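Local atomic coordinates of beta-glucoside kinase (Listeria monocytogenes, PDB entry 4HTL), a protein that phosphorylates cellobiose at the expense of ATP, giving cellobiose-6'-phosphate and ADP, and may also help regulate transcription of the cellobiose-PTS operon. Residues A64-T72 against R147-E155; T178-Y187 against S214-I225. All coordinates share one frame; numbering follows the deposited sequence. Where two conformers were deposited one is given.

Contact 1. Residues A64-T72 against R147-E155; sequences APGYVNPKT and RGGRFRAGE. With EDO (1,2-ethanediol), chain B.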
loop_
_atom_site.group_PDB
_atom_site.type_symbol
_atom_site.label_atom_id
_atom_site.label_comp_id
_atom_site.label_asym_id
_atom_site.label_seq_id
_atom_site.Cartn_x
_atom_site.Cartn_y
_atom_site.Cartn_z
ATOM N N ALA A 64 -14.765 -2.360 15.953
ATOM C CA ALA A 64 -15.476 -1.119 15.728
ATOM C C ALA A 64 -15.103 -0.486 14.403
ATOM O O ALA A 64 -13.926 -0.507 14.017
ATOM C CB ALA A 64 -15.160 -0.135 16.871
ATOM N N PRO A 65 -16.079 0.159 13.728
ATOM C CA PRO A 65 -15.676 0.918 12.538
ATOM C C PRO A 65 -14.871 2.155 12.852
ATOM O O PRO A 65 -14.845 2.639 13.992
ATOM C CB PRO A 65 -16.996 1.231 11.825
ATOM C CG PRO A 65 -18.019 1.187 12.903
ATOM C CD PRO A 65 -17.529 0.231 13.964
ATOM N N GLY A 66 -14.118 2.592 11.851
ATOM C CA GLY A 66 -13.414 3.856 11.941
ATOM C C GLY A 66 -11.954 3.643 12.352
ATOM O O GLY A 66 -11.368 2.589 12.045
ATOM N N TYR A 67 -11.385 4.631 13.063
ATOM C CA TYR A 67 -9.978 4.661 13.371
ATOM C C TYR A 67 -9.851 4.574 14.871
ATOM O O TYR A 67 -10.430 5.406 15.611
ATOM C CB TYR A 67 -9.349 5.953 12.808
ATOM C CG TYR A 67 -9.606 6.192 11.329
ATOM C CD1 TYR A 67 -9.582 5.147 10.410
ATOM C CD2 TYR A 67 -9.775 7.484 10.836
ATOM C CE1 TYR A 67 -9.801 5.384 9.061
ATOM C CE2 TYR A 67 -10.013 7.725 9.505
ATOM C CZ TYR A 67 -9.991 6.678 8.614
ATOM O OH TYR A 67 -10.220 6.899 7.273
ATOM N N VAL A 68 -9.165 3.535 15.324
ATOM C CA VAL A 68 -9.046 3.207 16.734
ATOM C C VAL A 68 -7.590 3.037 17.107
ATOM O O VAL A 68 -6.885 2.260 16.448
ATOM C CB VAL A 68 -9.737 1.835 17.032
ATOM C CG1 VAL A 68 -9.489 1.413 18.473
ATOM C CG2 VAL A 68 -11.222 1.893 16.732
ATOM N N ASN A 69 -7.143 3.739 18.145
ATOM C CA ASN A 69 -5.850 3.488 18.742
ATOM C C ASN A 69 -6.017 2.221 19.572
ATOM O O ASN A 69 -6.741 2.207 20.559
ATOM C CB ASN A 69 -5.413 4.677 19.585
ATOM C CG ASN A 69 -4.074 4.468 20.257
ATOM O OD1 ASN A 69 -3.709 3.342 20.605
ATOM N ND2 ASN A 69 -3.328 5.564 20.452
ATOM N N PRO A 70 -5.376 1.139 19.144
ATOM C CA PRO A 70 -5.649 -0.145 19.762
ATOM C C PRO A 70 -5.045 -0.283 21.149
ATOM O O PRO A 70 -5.429 -1.191 21.857
ATOM C CB PRO A 70 -5.017 -1.120 18.795
ATOM C CG PRO A 70 -3.883 -0.364 18.193
ATOM C CD PRO A 70 -4.341 1.056 18.107
ATOM N N LYS A 71 -4.086 0.569 21.533
ATOM C CA LYS A 71 -3.504 0.497 22.872
ATOM C C LYS A 71 -4.312 1.342 23.885
ATOM O O LYS A 71 -4.557 0.893 25.003
ATOM C CB LYS A 71 -2.018 0.930 22.869
ATOM C CG LYS A 71 -1.088 -0.093 22.209
ATOM C CD LYS A 71 0.398 0.175 22.456
ATOM C CE LYS A 71 1.286 -0.887 21.804
ATOM N NZ LYS A 71 2.693 -0.442 21.545
ATOM N N THR A 72 -4.695 2.563 23.496
ATOM C CA THR A 72 -5.444 3.460 24.368
ATOM C C THR A 72 -6.970 3.297 24.328
ATOM O O THR A 72 -7.664 3.670 25.296
ATOM C CB THR A 72 -5.144 4.935 24.110
ATOM O OG1 THR A 72 -5.684 5.327 22.847
ATOM C CG2 THR A 72 -3.634 5.236 24.173
ATOM N N ARG A 147 -1.407 -0.766 10.764
ATOM C CA ARG A 147 -2.519 0.117 11.181
ATOM C C ARG A 147 -2.344 1.546 10.695
ATOM O O ARG A 147 -3.300 2.276 10.630
ATOM C CB ARG A 147 -2.663 0.120 12.686
ATOM C CG ARG A 147 -2.955 -1.241 13.277
ATOM C CD ARG A 147 -3.158 -1.146 14.765
ATOM N NE ARG A 147 -3.237 -2.433 15.417
ATOM C CZ ARG A 147 -2.178 -3.188 15.694
ATOM N NH1 ARG A 147 -0.953 -2.784 15.359
ATOM N NH2 ARG A 147 -2.336 -4.327 16.308
ATOM N N GLY A 148 -1.082 1.925 10.424
ATOM C CA GLY A 148 -0.690 3.239 10.008
ATOM C C GLY A 148 -0.322 4.187 11.158
ATOM O O GLY A 148 -0.524 3.888 12.334
ATOM N N GLY A 149 0.248 5.337 10.807
ATOM C CA GLY A 149 0.704 6.305 11.793
ATOM C C GLY A 149 -0.409 6.904 12.687
ATOM O O GLY A 149 -0.143 7.348 13.823
ATOM N N ARG A 150 -1.625 6.943 12.151
ATOM C CA ARG A 150 -2.783 7.420 12.874
ATOM C C ARG A 150 -3.909 6.398 12.864
ATOM O O ARG A 150 -5.069 6.748 13.092
ATOM C CB ARG A 150 -3.233 8.788 12.350
ATOM C CG ARG A 150 -2.235 9.932 12.521
ATOM C CD ARG A 150 -2.800 11.188 11.836
ATOM N NE ARG A 150 -2.062 12.398 12.153
ATOM C CZ ARG A 150 -0.912 12.763 11.567
ATOM N NH1 ARG A 150 -0.345 12.038 10.598
ATOM N NH2 ARG A 150 -0.323 13.873 11.939
ATOM N N PHE A 151 -3.544 5.115 12.670
ATOM C CA PHE A 151 -4.501 4.015 12.780
ATOM C C PHE A 151 -5.543 4.062 11.673
ATOM O O PHE A 151 -6.676 3.553 11.840
ATOM C CB PHE A 151 -5.152 4.010 14.170
ATOM C CG PHE A 151 -4.150 4.154 15.257
ATOM C CD1 PHE A 151 -3.244 3.139 15.488
ATOM C CD2 PHE A 151 -4.044 5.328 15.983
ATOM C CE1 PHE A 151 -2.276 3.262 16.457
ATOM C CE2 PHE A 151 -3.056 5.456 16.936
ATOM C CZ PHE A 151 -2.165 4.430 17.155
ATOM N N ARG A 152 -5.147 4.639 10.549
ATOM C CA ARG A 152 -6.031 4.808 9.414
ATOM C C ARG A 152 -5.764 3.862 8.239
ATOM O O ARG A 152 -6.529 3.887 7.245
ATOM C CB ARG A 152 -6.008 6.251 8.914
ATOM C CG ARG A 152 -6.269 7.287 9.993
ATOM C CD ARG A 152 -6.386 8.697 9.529
ATOM N NE ARG A 152 -5.115 9.172 9.023
ATOM C CZ ARG A 152 -4.806 10.448 8.828
ATOM N NH1 ARG A 152 -5.651 11.416 9.132
ATOM N NH2 ARG A 152 -3.615 10.744 8.348
ATOM N N ALA A 153 -4.672 3.117 8.288
ATOM C CA ALA A 153 -4.226 2.339 7.112
ATOM C C ALA A 153 -5.280 1.329 6.665
ATOM O O ALA A 153 -6.129 0.888 7.451
ATOM C CB ALA A 153 -2.912 1.646 7.389
ATOM N N GLY A 154 -5.267 1.007 5.384
ATOM C CA GLY A 154 -6.136 -0.004 4.830
ATOM C C GLY A 154 -7.427 0.491 4.187
ATOM O O GLY A 154 -8.354 -0.280 3.962
ATOM N N GLU A 155 -7.487 1.774 3.899
ATOM C CA GLU A 155 -8.633 2.396 3.243
ATOM C C GLU A 155 -8.635 2.147 1.741
ATOM O O GLU A 155 -8.525 3.068 0.899
ATOM C CB GLU A 155 -8.697 3.910 3.569
ATOM C CG GLU A 155 -9.206 4.266 4.931
ATOM C CD GLU A 155 -10.738 4.164 5.086
ATOM O OE1 GLU A 155 -11.405 3.441 4.306
ATOM O OE2 GLU A 155 -11.293 4.884 5.966
HETATM C C1 EDO B . -3.984 15.256 14.522
HETATM O O1 EDO B . -4.316 14.209 13.595
HETATM C C2 EDO B . -2.501 15.150 14.894
HETATM O O2 EDO B . -1.633 15.737 13.890
HETATM O O HOH W 1 -7.934 1.806 13.181
#
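Tyr67 and Phe151 carry most of this contact, in which the two lobes of an ROK-family sugar kinase, built on the actin-like ATPase fold, meet at the subunit interface. Tyr67 lies on the short strand 67-68 that follows strand 59-64 of the first lobe; residues 147-155 form a loop after the edge strand 144-145 of the other five-stranded sheet. Along Tyr67, CB sits near the carbonyl oxygen of Phe151, and CD1 approaches that oxygen obliquely at 3.6 Å. The middle of the ring is covered on one face by the Arg152 methylenes, with Arg152 CG 3.6 Å from the Tyr67 ring centroid, a CH-pi contact. A long aliphatic stem suits arginine here: it covers the tyrosine, then turns about its CG-CD bond (chi3 -67°); NE and NH1 make salt bridges with Asp237 and Asp268, and NH2 donates to the Arg267 carbonyl oxygen, all of the second subunit. At the tip, Tyr67 OH donates to Glu155 OE2 over 2.6 Å, and OE2 accepts on its anti lone pair; the carboxylate stands almost perpendicular to the ring.

The Phe151 ring receives Asn69 CA over its centre, 3.8 Å from the centroid, while Pro70 CD comes obliquely to Phe151 CE1 at 3.4 Å. Rigid proline fits between this ring and the extended stem of Arg147, whose NE makes a salt bridge with Glu104. Asn69, with CG anti to its own N (chi1 179°), folds its carboxamide back in an Asx turn: OD1 accepts in its carbonyl plane from Lys71 N at 2.9 Å and, from above that plane, Thr72 N at 3.2 Å.

Contact 2. Residues T178-Y187 against S214-I225; sequences TTMLVLRRQY and SERLITEFYTGI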
loop_
_atom_site.group_PDB
_atom_site.type_symbol
_atom_site.label_atom_id
_atom_site.label_comp_id
_atom_site.label_asym_id
_atom_site.label_seq_id
_atom_site.Cartn_x
_atom_site.Cartn_y
_atom_site.Cartn_z
ATOM N N THR A 178 -17.292 1.097 -7.578
ATOM C CA THR A 178 -17.068 -0.332 -7.672
ATOM C C THR A 178 -17.547 -1.105 -6.428
ATOM O O THR A 178 -16.741 -1.599 -5.629
ATOM C CB THR A 178 -15.598 -0.610 -8.000
ATOM O OG1 THR A 178 -15.167 0.260 -9.066
ATOM C CG2 THR A 178 -15.316 -2.058 -8.332
ATOM N N THR A 179 -18.870 -1.162 -6.242
ATOM C CA THR A 179 -19.473 -1.827 -5.080
ATOM C C THR A 179 -20.775 -2.447 -5.516
ATOM O O THR A 179 -21.340 -2.095 -6.582
ATOM C CB THR A 179 -19.767 -0.861 -3.893
ATOM O OG1 THR A 179 -20.850 0.006 -4.218
ATOM C CG2 THR A 179 -18.506 0.011 -3.528
HETATM N N MSE A 180 -21.287 -3.347 -4.682
HETATM C CA MSE A 180 -22.604 -3.948 -4.940
HETATM C C MSE A 180 -23.733 -2.881 -4.952
HETATM O O MSE A 180 -24.687 -2.977 -5.745
HETATM C CB MSE A 180 -22.885 -5.014 -3.915
HETATM C CG MSE A 180 -21.843 -6.190 -3.947
HETATM SE SE MSE A 180 -21.810 -7.306 -5.557
HETATM C CE MSE A 180 -23.373 -8.341 -5.096
ATOM N N LEU A 181 -23.615 -1.875 -4.081
ATOM C CA LEU A 181 -24.533 -0.738 -4.067
ATOM C C LEU A 181 -24.490 0.060 -5.368
ATOM O O LEU A 181 -25.541 0.385 -5.928
ATOM C CB LEU A 181 -24.280 0.183 -2.883
ATOM C CG LEU A 181 -25.167 1.446 -2.766
ATOM C CD1 LEU A 181 -26.687 1.148 -2.795
ATOM C CD2 LEU A 181 -24.746 2.232 -1.509
ATOM N N VAL A 182 -23.287 0.344 -5.876
ATOM C CA VAL A 182 -23.149 1.084 -7.111
ATOM C C VAL A 182 -23.812 0.279 -8.245
ATOM O O VAL A 182 -24.480 0.862 -9.108
ATOM C CB VAL A 182 -21.659 1.410 -7.420
ATOM C CG1 VAL A 182 -21.506 1.850 -8.876
ATOM C CG2 VAL A 182 -21.159 2.437 -6.431
ATOM N N LEU A 183 -23.605 -1.046 -8.272
ATOM C CA LEU A 183 -24.243 -1.864 -9.286
ATOM C C LEU A 183 -25.748 -1.709 -9.303
ATOM O O LEU A 183 -26.349 -1.523 -10.389
ATOM C CB LEU A 183 -23.897 -3.342 -9.108
ATOM C CG LEU A 183 -22.572 -3.852 -9.660
ATOM C CD1 LEU A 183 -22.379 -5.307 -9.193
ATOM C CD2 LEU A 183 -22.500 -3.758 -11.203
ATOM N N ARG A 184 -26.349 -1.743 -8.129
ATOM C CA ARG A 184 -27.807 -1.576 -8.008
ATOM C C ARG A 184 -28.236 -0.171 -8.442
ATOM O O ARG A 184 -29.216 -0.015 -9.173
ATOM C CB ARG A 184 -28.283 -1.904 -6.592
ATOM C CG ARG A 184 -28.072 -3.373 -6.234
ATOM C CD ARG A 184 -28.348 -3.627 -4.766
ATOM N NE ARG A 184 -29.685 -3.130 -4.449
ATOM C CZ ARG A 184 -29.981 -2.143 -3.604
ATOM N NH1 ARG A 184 -29.049 -1.558 -2.853
ATOM N NH2 ARG A 184 -31.257 -1.783 -3.453
ATOM N N ARG A 185 -27.483 0.843 -8.019
ATOM C CA ARG A 185 -27.742 2.228 -8.441
ATOM C C ARG A 185 -27.673 2.384 -9.947
ATOM O O ARG A 185 -28.540 3.007 -10.547
ATOM C CB ARG A 185 -26.772 3.178 -7.780
ATOM C CG ARG A 185 -27.101 3.370 -6.320
ATOM C CD ARG A 185 -26.241 4.430 -5.631
ATOM N NE ARG A 185 -26.130 5.663 -6.423
ATOM C CZ ARG A 185 -24.978 6.235 -6.782
ATOM N NH1 ARG A 185 -23.808 5.719 -6.393
ATOM N NH2 ARG A 185 -24.983 7.344 -7.525
ATOM N N GLN A 186 -26.639 1.819 -10.568
ATOM C CA GLN A 186 -26.514 1.904 -11.991
ATOM C C GLN A 186 -27.663 1.192 -12.704
ATOM O O GLN A 186 -28.198 1.695 -13.689
ATOM C CB GLN A 186 -25.196 1.292 -12.455
ATOM C CG GLN A 186 -23.973 2.076 -12.026
ATOM C CD GLN A 186 -22.642 1.340 -12.189
ATOM O OE1 GLN A 186 -22.613 0.110 -12.312
ATOM N NE2 GLN A 186 -21.515 2.106 -12.184
ATOM N N TYR A 187 -27.996 -0.008 -12.241
ATOM C CA TYR A 187 -29.117 -0.743 -12.821
ATOM C C TYR A 187 -30.425 0.021 -12.723
ATOM O O TYR A 187 -31.201 0.057 -13.701
ATOM C CB TYR A 187 -29.242 -2.118 -12.181
ATOM C CG TYR A 187 -30.066 -3.082 -13.039
ATOM C CD1 TYR A 187 -29.579 -3.546 -14.259
ATOM C CD2 TYR A 187 -31.308 -3.535 -12.612
ATOM C CE1 TYR A 187 -30.318 -4.398 -15.046
ATOM C CE2 TYR A 187 -32.044 -4.409 -13.383
ATOM C CZ TYR A 187 -31.540 -4.832 -14.606
ATOM O OH TYR A 187 -32.257 -5.705 -15.372
ATOM N N SER A 214 -26.805 -5.497 -18.353
ATOM C CA SER A 214 -26.192 -6.187 -17.248
ATOM C C SER A 214 -24.744 -6.566 -17.515
ATOM O O SER A 214 -23.885 -6.449 -16.612
ATOM C CB SER A 214 -27.017 -7.398 -16.891
ATOM O OG SER A 214 -28.359 -7.000 -16.543
ATOM N N GLU A 215 -24.482 -7.067 -18.719
ATOM C CA GLU A 215 -23.130 -7.352 -19.135
ATOM C C GLU A 215 -22.211 -6.169 -18.926
ATOM O O GLU A 215 -21.101 -6.323 -18.389
ATOM C CB GLU A 215 -23.042 -7.882 -20.552
ATOM C CG GLU A 215 -23.559 -9.294 -20.666
ATOM C CD GLU A 215 -23.669 -9.803 -22.096
ATOM O OE1 GLU A 215 -23.688 -8.986 -23.051
ATOM O OE2 GLU A 215 -23.721 -11.042 -22.267
ATOM N N ARG A 216 -22.638 -4.983 -19.342
ATOM C CA ARG A 216 -21.772 -3.834 -19.198
ATOM C C ARG A 216 -21.539 -3.532 -17.726
ATOM O O ARG A 216 -20.416 -3.247 -17.311
ATOM C CB ARG A 216 -22.333 -2.609 -19.950
ATOM C CG ARG A 216 -21.414 -1.388 -19.860
ATOM C CD ARG A 216 -21.902 -0.225 -20.730
ATOM N NE ARG A 216 -21.014 0.898 -20.546
ATOM C CZ ARG A 216 -19.790 1.007 -21.069
ATOM N NH1 ARG A 216 -19.321 0.115 -21.931
ATOM N NH2 ARG A 216 -19.038 2.052 -20.762
ATOM N N LEU A 217 -22.591 -3.571 -16.932
ATOM C CA LEU A 217 -22.440 -3.241 -15.509
ATOM C C LEU A 217 -21.452 -4.175 -14.813
ATOM O O LEU A 217 -20.545 -3.739 -14.059
ATOM C CB LEU A 217 -23.784 -3.252 -14.792
ATOM C CG LEU A 217 -24.863 -2.301 -15.187
ATOM C CD1 LEU A 217 -25.977 -2.326 -14.103
ATOM C CD2 LEU A 217 -24.391 -0.917 -15.590
ATOM N N ILE A 218 -21.581 -5.459 -15.090
ATOM C CA ILE A 218 -20.742 -6.452 -14.442
ATOM C C ILE A 218 -19.303 -6.361 -14.939
ATOM O O ILE A 218 -18.345 -6.425 -14.136
ATOM C CB ILE A 218 -21.309 -7.912 -14.582
ATOM C CG1 ILE A 218 -22.694 -8.012 -13.856
ATOM C CG2 ILE A 218 -20.269 -8.928 -14.067
ATOM C CD1 ILE A 218 -22.710 -7.601 -12.390
ATOM N N THR A 219 -19.165 -6.167 -16.241
ATOM C CA THR A 219 -17.837 -6.000 -16.847
ATOM C C THR A 219 -17.079 -4.809 -16.237
ATOM O O THR A 219 -15.893 -4.923 -15.882
ATOM C CB THR A 219 -17.904 -5.928 -18.375
ATOM O OG1 THR A 219 -18.537 -7.115 -18.876
ATOM C CG2 THR A 219 -16.498 -5.808 -19.010
ATOM N N GLU A 220 -17.777 -3.690 -16.102
ATOM C CA GLU A 220 -17.176 -2.479 -15.526
ATOM C C GLU A 220 -16.824 -2.688 -14.049
ATOM O O GLU A 220 -15.802 -2.215 -13.599
ATOM C CB GLU A 220 -18.060 -1.263 -15.713
ATOM C CG GLU A 220 -18.250 -0.929 -17.183
ATOM C CD GLU A 220 -17.031 -0.289 -17.820
ATOM O OE1 GLU A 220 -16.612 0.736 -17.294
ATOM O OE2 GLU A 220 -16.511 -0.783 -18.835
ATOM N N PHE A 221 -17.712 -3.350 -13.301
ATOM C CA PHE A 221 -17.460 -3.720 -11.909
ATOM C C PHE A 221 -16.168 -4.532 -11.801
ATOM O O PHE A 221 -15.271 -4.231 -10.996
ATOM C CB PHE A 221 -18.701 -4.473 -11.387
ATOM C CG PHE A 221 -18.578 -5.016 -9.977
ATOM C CD1 PHE A 221 -18.544 -4.178 -8.869
ATOM C CD2 PHE A 221 -18.651 -6.362 -9.760
ATOM C CE1 PHE A 221 -18.495 -4.684 -7.590
ATOM C CE2 PHE A 221 -18.620 -6.888 -8.487
ATOM C CZ PHE A 221 -18.543 -6.045 -7.389
ATOM N N TYR A 222 -16.033 -5.568 -12.621
ATOM C CA TYR A 222 -14.849 -6.408 -12.535
ATOM C C TYR A 222 -13.591 -5.648 -12.939
ATOM O O TYR A 222 -12.524 -5.817 -12.333
ATOM C CB TYR A 222 -15.021 -7.672 -13.375
ATOM C CG TYR A 222 -15.937 -8.712 -12.744
ATOM C CD1 TYR A 222 -15.917 -8.958 -11.387
ATOM C CD2 TYR A 222 -16.673 -9.572 -13.511
ATOM C CE1 TYR A 222 -16.712 -9.914 -10.796
ATOM C CE2 TYR A 222 -17.457 -10.577 -12.922
ATOM C CZ TYR A 222 -17.486 -10.726 -11.582
ATOM O OH TYR A 222 -18.272 -11.726 -11.057
ATOM N N THR A 223 -13.721 -4.742 -13.890
ATOM C CA THR A 223 -12.562 -3.910 -14.278
ATOM C C THR A 223 -12.108 -3.026 -13.104
ATOM O O THR A 223 -10.940 -2.911 -12.852
ATOM C CB THR A 223 -12.865 -3.048 -15.526
ATOM O OG1 THR A 223 -13.053 -3.915 -16.665
ATOM C CG2 THR A 223 -11.721 -1.992 -15.813
ATOM N N GLY A 224 -13.048 -2.451 -12.364
ATOM C CA GLY A 224 -12.716 -1.679 -11.228
ATOM C C GLY A 224 -12.031 -2.515 -10.173
ATOM O O GLY A 224 -11.050 -2.090 -9.576
ATOM N N ILE A 225 -12.551 -3.720 -9.914
ATOM C CA ILE A 225 -11.898 -4.605 -8.939
ATOM C C ILE A 225 -10.446 -4.954 -9.384
ATOM O O ILE A 225 -9.501 -4.885 -8.577
ATOM C CB ILE A 225 -12.673 -5.889 -8.675
ATOM C CG1 ILE A 225 -14.032 -5.547 -8.052
ATOM C CG2 ILE A 225 -11.892 -6.818 -7.715
ATOM C CD1 ILE A 225 -15.024 -6.702 -8.011
HETATM O O HOH W 2 -15.795 0.019 -11.690
HETATM O O HOH W 3 -20.402 -1.296 -12.701
#
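Leu217 and Phe221 of one helix bury the most surface here, followed by Leu183 of the other and Thr178, which are level. Leu183 leans across so that its two methyls divide the work. CD1 stands over the centre of the Phe221 ring, 3.9 Å from the centroid and 10° off the normal, a CH-pi contact; CD2 reaches the backbone of the facing helix, 3.5 Å from Leu217 O. A branched leucine tip thus serves ring and main chain together, and CD1 also touches Ile218 CD1.

Phe221 is held between layers: Ile225 CD1 covers the face opposite Leu183, offset toward the rim, and the edge of the ring points at Thr179 N, a buried N-H for which the model gives no hydrogen-bond partner. Its CG is anti to the backbone N (chi1 176°), which carries the ring to the start of helix 180-191. There the selenium of selenomethionine Met180 approaches obliquely, 4.0 Å from Phe221 CZ, a Met-aromatic contact.

Segments 180-187 and 214-225 run nearly antiparallel, 152° between their directions, with their axes 10.5 Å apart at closest approach. Thr179 is the N-cap of helix 180-191, its OG1 accepting from Val182 N at 3.0 Å. Just before it, Thr178 puts CG2 3.4 Å from Phe221 O, while a water joins its OG1 to Glu220 O; Gly224, lacking a side chain, lets this threonine come close.

At the far end Leu217 points toward helix 180-191 and forks. Leu217 CD1 packs against the backbone and CB of Tyr187 and meets its ring near the ring plane, whereas CD2 lies alongside Gln186. A second water donates to Gln186 OE1 at 2.6 Å and to Leu217 O.

Contact 1 closes before contact 2 opens along the chain, and their centres lie about 29 Å apart on opposite sides of the chain's centre; their nearest atoms are about 11 Å apart. Contact 1 spans the two lobes, bringing the region after strand 59-64 of the N-terminal sheet against the loop that follows strand 144-145. Contact 2 belongs wholly to the second lobe, pairing helices 180-191 and 212-236, the latter leading into strand 240-244 of the same sheet as 144-145. The second subunit touches both: extensively at contact 1, where Arg152 is paired, and slightly at contact 2, through Arg163 of that subunit near Thr223. The second lobe therefore takes part in inter-lobe packing, helix pairing and the dimer.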